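Side-chain contact in putative NTP pyrophosphohydrolase (Exiguobacterium sibiricum 255-15, PDB 3NL9), which probably hydrolyses nucleoside triphosphates with release of pyrophosphate, as an all-helical member of the MazG-like pyrophosphohydrolase clan: residues A129-G132 against Q136-F139. Numbering follows the deposited sequence.
Sequences AKLG and QPIF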
loop_
_atom_site.group_PDB
_atom_site.type_symbol
_atom_site.label_atom_id
_atom_site.label_comp_id
_atom_site.label_asym_id
_atom_site.label_seq_id
_atom_site.Cartn_x
_atom_site.Cartn_y
_atom_site.Cartn_z
ATOM N N ALA A 129 18.150 -1.115 12.716
ATOM C CA ALA A 129 19.603 -1.208 12.858
ATOM C C ALA A 129 20.305 0.088 12.368
ATOM O O ALA A 129 21.534 0.166 12.342
ATOM C CB ALA A 129 20.127 -2.431 12.096
ATOM N N LYS A 130 19.538 1.115 11.993
ATOM C CA LYS A 130 20.138 2.376 11.561
ATOM C C LYS A 130 20.604 3.219 12.719
ATOM O O LYS A 130 21.161 4.290 12.528
ATOM C CB LYS A 130 19.180 3.183 10.696
ATOM C CG LYS A 130 18.924 2.580 9.335
ATOM C CD LYS A 130 18.284 3.613 8.435
ATOM C CE LYS A 130 17.929 3.030 7.082
ATOM N NZ LYS A 130 17.398 4.083 6.165
ATOM N N LEU A 131 20.405 2.753 13.941
ATOM C CA LEU A 131 20.944 3.505 15.067
ATOM C C LEU A 131 22.448 3.428 15.015
ATOM O O LEU A 131 23.026 2.401 14.654
ATOM C CB LEU A 131 20.407 2.968 16.389
ATOM C CG LEU A 131 18.912 3.126 16.595
ATOM C CD1 LEU A 131 18.440 2.325 17.854
ATOM C CD2 LEU A 131 18.570 4.619 16.682
ATOM N N GLY A 132 23.096 4.541 15.363
ATOM C CA GLY A 132 24.535 4.578 15.499
ATOM C C GLY A 132 25.020 3.843 16.742
ATOM O O GLY A 132 24.208 3.271 17.507
ATOM N N GLN A 136 21.738 6.077 19.149
ATOM C CA GLN A 136 20.952 7.233 18.697
ATOM C C GLN A 136 20.879 7.317 17.166
ATOM O O GLN A 136 21.814 6.945 16.480
ATOM C CB GLN A 136 21.533 8.525 19.284
ATOM C CG GLN A 136 21.421 8.630 20.829
ATOM C CD GLN A 136 19.962 8.633 21.330
ATOM O OE1 GLN A 136 19.105 9.341 20.785
ATOM N NE2 GLN A 136 19.687 7.847 22.378
ATOM N N PRO A 137 19.753 7.798 16.621
ATOM C CA PRO A 137 19.681 7.928 15.157
ATOM C C PRO A 137 20.669 8.979 14.635
ATOM O O PRO A 137 21.079 9.873 15.384
ATOM C CB PRO A 137 18.241 8.380 14.897
ATOM C CG PRO A 137 17.518 8.272 16.192
ATOM C CD PRO A 137 18.518 8.248 17.291
ATOM N N ILE A 138 21.073 8.835 13.379
ATOM C CA ILE A 138 21.950 9.812 12.727
ATOM C C ILE A 138 21.114 10.616 11.733
ATOM O O ILE A 138 20.575 10.054 10.775
ATOM C CB ILE A 138 23.153 9.146 11.983
ATOM C CG1 ILE A 138 23.822 8.056 12.831
ATOM C CG2 ILE A 138 24.209 10.222 11.589
ATOM C CD1 ILE A 138 24.775 7.163 12.052
ATOM N N PHE A 139 20.984 11.924 11.987
ATOM C CA PHE A 139 20.196 12.825 11.128
ATOM C C PHE A 139 21.120 13.782 10.351
ATOM O O PHE A 139 21.947 14.448 10.944
ATOM C CB PHE A 139 19.215 13.681 11.962
ATOM C CG PHE A 139 18.216 12.885 12.757
ATOM C CD1 PHE A 139 17.253 12.130 12.112
ATOM C CD2 PHE A 139 18.226 12.924 14.151
ATOM C CE1 PHE A 139 16.326 11.376 12.853
ATOM C CE2 PHE A 139 17.313 12.202 14.895
ATOM C CZ PHE A 139 16.356 11.432 14.249
HETATM O O HOH W 1 20.339 6.728 11.810
#
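L131 lays its CD2 methyl over the tertiary amide that joins Q136 to P137, 3.4 Å from P137 N and 3.6 Å from Q136 C. The two segments are the arms of an irregular surface loop that turns back on itself between helix 117-128 and helix 156-170 of this all-helical, MazG-like fold. With CG beside its backbone N (chi1 -65°) and anti to its carbonyl carbon, L131 brings one branch across to the second arm, where CD2 also meets the proline ring at CD, 3.7 Å away. Proline suits this place because its nitrogen carries no hydrogen, so the methyl over the amide face leaves no N-H without a partner, while the ring adds apolar surface.

The same peptide uses its oxygen to tie the arms together. G132 N donates to Q136 O over 2.9 Å in a fairly straight bond, 160° at the hydrogen, although the donor stands 36° out of the carbonyl plane. G132 has no side chain on the face turned to the second arm, where Q136 O and the I138 side chain already stand close; its CA lies 4.3 Å from CD1 of I138, whose branched chain reaches back toward the first arm and also packs on P149. The side chain of Q136 sets off from its CA away from the first arm, as suits a polar residue on an exposed loop, while its backbone N bonds to D134 OD1 within the turn. Farther along, where the backbones are too far apart to bond directly, a water bridges them: it donates to K130 O and accepts from I138 N, each at 2.7 Å.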